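Local coordinates for protein adenylation domain (Streptomyces sp., PDB 5N9X) that belongs to the ANL clan of AMP-binding enzymes as an adenylation domain and holds ATP, threonine and a magnesium ion in this structure, at residues V449-G461 with A516-R529. Residues are numbered along the deposited sequence; the frame is centred on the assembly and turned at random.
Sequences VDAVVWVHEFAPG and ADRASVARAFDERR
His456 and Asp526 tie strand 450-457 to helix 518-528: the ring donates from His456 NE2 to Asp526 OD2 (2.8 Å), nearly in its own plane but on the anti side of the carboxylate. His456 ND1 accepts from Trp454 NE1 at 3.0 Å, so bonds at both edges fix how the imidazole is turned, consistent with a proton on NE2. Phe525, with CG anti to the backbone N (chi1 172°), sends its edge into the face of His456, CD1 lying over the ring centre, while its own face receives the edge of Trp454 in a T-shaped pair with planes at 85°. The six-membered end of the indole meets Val521, Trp454 CH2 lying 3.4 Å from Val521 CG1. Phe458 extends the aromatic cluster, its CZ 3.7 Å from Phe525 CZ. Phe458 CD2 also points at one face of the Arg529 guanidinium, which gives Phe458 O a weak bond through NH2 and Asp526 OD2 a long, weak salt bridge through NE. Near the helix start, Arg518 bends at chi3 (69°) to offer Val453 O a weak bond from NH2; Glu439 takes its NH1 in a salt bridge. The C-terminal helix thus packs across an edge strand of the small alpha/beta C-terminal domain of ANL enzymes.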
loop_
_atom_site.group_PDB
_atom_site.type_symbol
_atom_site.label_atom_id
_atom_site.label_comp_id
_atom_site.label_asym_id
_atom_site.label_seq_id
_atom_site.Cartn_x
_atom_site.Cartn_y
_atom_site.Cartn_z
ATOM N N VAL A 449 -11.423 -16.221 -10.673
ATOM C CA VAL A 449 -11.084 -14.881 -10.186
ATOM C C VAL A 449 -9.571 -14.664 -10.112
ATOM O O VAL A 449 -9.041 -13.793 -10.790
ATOM C CB VAL A 449 -11.697 -14.590 -8.784
ATOM C CG1 VAL A 449 -11.706 -13.089 -8.515
ATOM C CG2 VAL A 449 -13.118 -15.106 -8.700
ATOM N N ASP A 450 -8.874 -15.448 -9.296
ATOM C CA ASP A 450 -7.474 -15.147 -9.011
ATOM C C ASP A 450 -6.562 -16.361 -9.053
ATOM O O ASP A 450 -6.993 -17.482 -8.785
ATOM C CB ASP A 450 -7.364 -14.485 -7.636
ATOM C CG ASP A 450 -6.373 -13.348 -7.617
ATOM O OD1 ASP A 450 -5.342 -13.415 -8.335
ATOM O OD2 ASP A 450 -6.643 -12.368 -6.888
ATOM N N ALA A 451 -5.289 -16.130 -9.353
ATOM C CA ALA A 451 -4.309 -17.213 -9.405
ATOM C C ALA A 451 -2.939 -16.810 -8.839
ATOM O O ALA A 451 -2.510 -15.676 -8.990
ATOM C CB ALA A 451 -4.159 -17.698 -10.841
ATOM N N VAL A 452 -2.259 -17.758 -8.198
ATOM C CA VAL A 452 -0.866 -17.597 -7.775
ATOM C C VAL A 452 -0.053 -18.756 -8.344
ATOM O O VAL A 452 -0.365 -19.920 -8.080
ATOM C CB VAL A 452 -0.732 -17.575 -6.246
ATOM C CG1 VAL A 452 0.743 -17.563 -5.810
ATOM C CG2 VAL A 452 -1.484 -16.404 -5.671
ATOM N N VAL A 453 0.969 -18.445 -9.135
ATOM C CA VAL A 453 1.767 -19.488 -9.760
ATOM C C VAL A 453 3.198 -19.379 -9.263
ATOM O O VAL A 453 3.774 -18.289 -9.286
ATOM C CB VAL A 453 1.752 -19.392 -11.307
ATOM C CG1 VAL A 453 2.648 -20.467 -11.919
ATOM C CG2 VAL A 453 0.339 -19.501 -11.851
ATOM N N TRP A 454 3.775 -20.484 -8.798
ATOM C CA TRP A 454 5.177 -20.449 -8.367
ATOM C C TRP A 454 5.938 -21.754 -8.625
ATOM O O TRP A 454 5.349 -22.777 -8.954
ATOM C CB TRP A 454 5.268 -20.073 -6.877
ATOM C CG TRP A 454 4.863 -21.136 -5.919
ATOM C CD1 TRP A 454 5.685 -21.895 -5.124
ATOM C CD2 TRP A 454 3.530 -21.551 -5.624
ATOM N NE1 TRP A 454 4.938 -22.754 -4.352
ATOM C CE2 TRP A 454 3.614 -22.567 -4.640
ATOM C CE3 TRP A 454 2.268 -21.173 -6.106
ATOM C CZ2 TRP A 454 2.485 -23.200 -4.125
ATOM C CZ3 TRP A 454 1.147 -21.802 -5.603
ATOM C CH2 TRP A 454 1.259 -22.810 -4.622
ATOM N N VAL A 455 7.256 -21.692 -8.510
ATOM C CA VAL A 455 8.061 -22.903 -8.499
ATOM C C VAL A 455 8.051 -23.476 -7.083
ATOM O O VAL A 455 8.362 -22.795 -6.125
ATOM C CB VAL A 455 9.504 -22.646 -8.985
ATOM C CG1 VAL A 455 10.318 -23.951 -8.972
ATOM C CG2 VAL A 455 9.476 -22.071 -10.399
ATOM N N HIS A 456 7.639 -24.722 -6.944
ATOM C CA HIS A 456 7.603 -25.330 -5.617
ATOM C C HIS A 456 8.651 -26.417 -5.473
ATOM O O HIS A 456 8.762 -27.288 -6.334
ATOM C CB HIS A 456 6.219 -25.908 -5.341
ATOM C CG HIS A 456 5.984 -26.255 -3.912
ATOM N ND1 HIS A 456 5.653 -25.309 -2.963
ATOM C CD2 HIS A 456 5.992 -27.446 -3.274
ATOM C CE1 HIS A 456 5.479 -25.904 -1.800
ATOM N NE2 HIS A 456 5.677 -27.201 -1.960
ATOM N N GLU A 457 9.411 -26.383 -4.387
ATOM C CA GLU A 457 10.365 -27.456 -4.142
ATOM C C GLU A 457 9.670 -28.620 -3.441
ATOM O O GLU A 457 9.386 -28.560 -2.250
ATOM C CB GLU A 457 11.553 -26.953 -3.319
ATOM C CG GLU A 457 12.892 -27.518 -3.768
ATOM C CD GLU A 457 13.974 -27.400 -2.696
ATOM O OE1 GLU A 457 14.228 -28.424 -2.020
ATOM O OE2 GLU A 457 14.584 -26.311 -2.545
ATOM N N PHE A 458 9.363 -29.669 -4.194
ATOM C CA PHE A 458 8.692 -30.837 -3.631
ATOM C C PHE A 458 9.743 -31.592 -2.832
ATOM O O PHE A 458 9.499 -32.098 -1.734
ATOM C CB PHE A 458 8.085 -31.709 -4.735
ATOM C CG PHE A 458 6.830 -31.140 -5.338
ATOM C CD1 PHE A 458 6.902 -30.210 -6.366
ATOM C CD2 PHE A 458 5.576 -31.529 -4.872
ATOM C CE1 PHE A 458 5.751 -29.670 -6.920
ATOM C CE2 PHE A 458 4.418 -30.995 -5.425
ATOM C CZ PHE A 458 4.511 -30.061 -6.452
ATOM N N ALA A 459 10.926 -31.638 -3.425
ATOM C CA ALA A 459 12.140 -32.121 -2.803
ATOM C C ALA A 459 13.260 -31.335 -3.459
ATOM O O ALA A 459 13.041 -30.726 -4.507
ATOM C CB ALA A 459 12.318 -33.621 -3.018
ATOM N N PRO A 460 14.457 -31.330 -2.847
ATOM C CA PRO A 460 15.655 -30.813 -3.530
ATOM C C PRO A 460 15.810 -31.293 -4.979
ATOM O O PRO A 460 16.196 -30.500 -5.848
ATOM C CB PRO A 460 16.791 -31.333 -2.653
ATOM C CG PRO A 460 16.192 -31.317 -1.283
ATOM C CD PRO A 460 14.752 -31.725 -1.457
ATOM N N GLY A 461 15.500 -32.559 -5.243
ATOM C CA GLY A 461 15.542 -33.069 -6.602
ATOM C C GLY A 461 14.419 -32.574 -7.507
ATOM O O GLY A 461 14.643 -32.284 -8.684
ATOM N N ALA A 516 -2.233 -10.927 -2.211
ATOM C CA ALA A 516 -2.033 -12.366 -2.062
ATOM C C ALA A 516 -0.699 -12.662 -1.384
ATOM O O ALA A 516 0.355 -12.219 -1.843
ATOM C CB ALA A 516 -2.094 -13.044 -3.414
ATOM N N ASP A 517 -0.754 -13.407 -0.287
ATOM C CA ASP A 517 0.446 -13.789 0.446
ATOM C C ASP A 517 1.008 -15.042 -0.222
ATOM O O ASP A 517 0.438 -16.130 -0.095
ATOM C CB ASP A 517 0.099 -14.021 1.924
ATOM C CG ASP A 517 1.323 -14.321 2.811
ATOM O OD1 ASP A 517 2.464 -14.506 2.304
ATOM O OD2 ASP A 517 1.107 -14.351 4.048
ATOM N N ARG A 518 2.103 -14.873 -0.954
ATOM C CA ARG A 518 2.707 -15.939 -1.752
ATOM C C ARG A 518 3.335 -17.042 -0.868
ATOM O O ARG A 518 3.116 -18.251 -1.107
ATOM C CB ARG A 518 3.751 -15.353 -2.732
ATOM C CG ARG A 518 3.178 -14.329 -3.770
ATOM C CD ARG A 518 4.213 -13.879 -4.851
ATOM N NE ARG A 518 4.558 -14.972 -5.765
ATOM C CZ ARG A 518 3.921 -15.269 -6.900
ATOM N NH1 ARG A 518 2.921 -14.521 -7.349
ATOM N NH2 ARG A 518 4.326 -16.303 -7.624
ATOM N N ALA A 519 4.097 -16.630 0.150
ATOM C CA ALA A 519 4.668 -17.569 1.134
ATOM C C ALA A 519 3.588 -18.378 1.864
ATOM O O ALA A 519 3.803 -19.537 2.217
ATOM C CB ALA A 519 5.525 -16.823 2.144
ATOM N N SER A 520 2.431 -17.764 2.097
ATOM C CA SER A 520 1.257 -18.471 2.634
ATOM C C SER A 520 0.581 -19.447 1.665
ATOM O O SER A 520 -0.121 -20.366 2.062
ATOM C CB SER A 520 0.213 -17.458 3.089
ATOM O OG SER A 520 -0.752 -18.053 3.915
ATOM N N VAL A 521 0.731 -19.229 0.379
ATOM C CA VAL A 521 0.053 -20.134 -0.526
ATOM C C VAL A 521 0.912 -21.391 -0.647
ATOM O O VAL A 521 0.410 -22.505 -0.572
ATOM C CB VAL A 521 -0.218 -19.475 -1.905
ATOM C CG1 VAL A 521 -0.595 -20.511 -2.914
ATOM C CG2 VAL A 521 -1.330 -18.461 -1.774
ATOM N N ALA A 522 2.210 -21.193 -0.790
ATOM C CA ALA A 522 3.157 -22.301 -0.863
ATOM C C ALA A 522 3.088 -23.214 0.368
ATOM O O ALA A 522 3.222 -24.424 0.236
ATOM C CB ALA A 522 4.568 -21.775 -1.043
ATOM N N ARG A 523 2.866 -22.646 1.552
ATOM C CA ARG A 523 2.786 -23.469 2.753
ATOM C C ARG A 523 1.482 -24.268 2.855
ATOM O O ARG A 523 1.488 -25.407 3.331
ATOM C CB ARG A 523 2.984 -22.607 4.009
ATOM C CG ARG A 523 4.423 -22.125 4.183
ATOM C CD ARG A 523 4.667 -21.501 5.538
ATOM N NE ARG A 523 5.174 -20.131 5.420
ATOM C CZ ARG A 523 4.465 -19.043 5.710
ATOM N NH1 ARG A 523 3.218 -19.159 6.138
ATOM N NH2 ARG A 523 5.003 -17.838 5.573
ATOM N N ALA A 524 0.379 -23.674 2.405
ATOM C CA ALA A 524 -0.909 -24.343 2.438
ATOM C C ALA A 524 -0.911 -25.506 1.448
ATOM O O ALA A 524 -1.456 -26.573 1.709
ATOM C CB ALA A 524 -2.031 -23.355 2.116
ATOM N N PHE A 525 -0.306 -25.258 0.297
ATOM C CA PHE A 525 -0.173 -26.237 -0.754
ATOM C C PHE A 525 0.589 -27.434 -0.211
ATOM O O PHE A 525 0.114 -28.583 -0.252
ATOM C CB PHE A 525 0.547 -25.621 -1.955
ATOM C CG PHE A 525 0.893 -26.605 -3.025
ATOM C CD1 PHE A 525 2.135 -27.255 -3.025
ATOM C CD2 PHE A 525 -0.014 -26.890 -4.037
ATOM C CE1 PHE A 525 2.464 -28.175 -4.011
ATOM C CE2 PHE A 525 0.310 -27.808 -5.028
ATOM C CZ PHE A 525 1.560 -28.450 -5.013
ATOM N N ASP A 526 1.773 -27.147 0.311
ATOM C CA ASP A 526 2.649 -28.172 0.849
ATOM C C ASP A 526 1.956 -29.075 1.882
ATOM O O ASP A 526 2.146 -30.286 1.885
ATOM C CB ASP A 526 3.883 -27.506 1.457
ATOM C CG ASP A 526 5.078 -28.420 1.479
ATOM O OD1 ASP A 526 5.170 -29.252 2.404
ATOM O OD2 ASP A 526 5.914 -28.313 0.558
ATOM N N GLU A 527 1.139 -28.487 2.751
ATOM C CA GLU A 527 0.479 -29.257 3.803
ATOM C C GLU A 527 -0.717 -30.060 3.281
ATOM O O GLU A 527 -1.003 -31.148 3.784
ATOM C CB GLU A 527 0.077 -28.318 4.959
ATOM C CG GLU A 527 -1.144 -28.733 5.793
ATOM C CD GLU A 527 -2.498 -28.470 5.106
ATOM O OE1 GLU A 527 -2.585 -27.543 4.265
ATOM O OE2 GLU A 527 -3.469 -29.210 5.403
ATOM N N ARG A 528 -1.407 -29.534 2.270
ATOM C CA ARG A 528 -2.493 -30.278 1.634
ATOM C C ARG A 528 -1.987 -31.442 0.761
ATOM O O ARG A 528 -2.720 -32.393 0.495
ATOM C CB ARG A 528 -3.389 -29.328 0.809
ATOM C CG ARG A 528 -4.189 -30.025 -0.312
ATOM C CD ARG A 528 -5.652 -30.330 0.032
ATOM N NE ARG A 528 -6.196 -31.407 -0.806
ATOM C CZ ARG A 528 -6.010 -32.711 -0.574
ATOM N NH1 ARG A 528 -5.298 -33.110 0.475
ATOM N NH2 ARG A 528 -6.537 -33.626 -1.386
ATOM N N ARG A 529 -0.733 -31.382 0.331
ATOM C CA ARG A 529 -0.212 -32.403 -0.571
ATOM C C ARG A 529 0.081 -33.720 0.148
ATOM O O ARG A 529 0.009 -34.789 -0.465
ATOM C CB ARG A 529 1.031 -31.879 -1.310
ATOM C CG ARG A 529 2.393 -32.005 -0.609
ATOM C CD ARG A 529 3.415 -31.310 -1.503
ATOM N NE ARG A 529 4.776 -31.176 -0.976
ATOM C CZ ARG A 529 5.770 -32.039 -1.181
ATOM N NH1 ARG A 529 5.574 -33.164 -1.855
ATOM N NH2 ARG A 529 6.965 -31.779 -0.684
ATOM O OXT ARG A 529 0.346 -33.765 1.347
#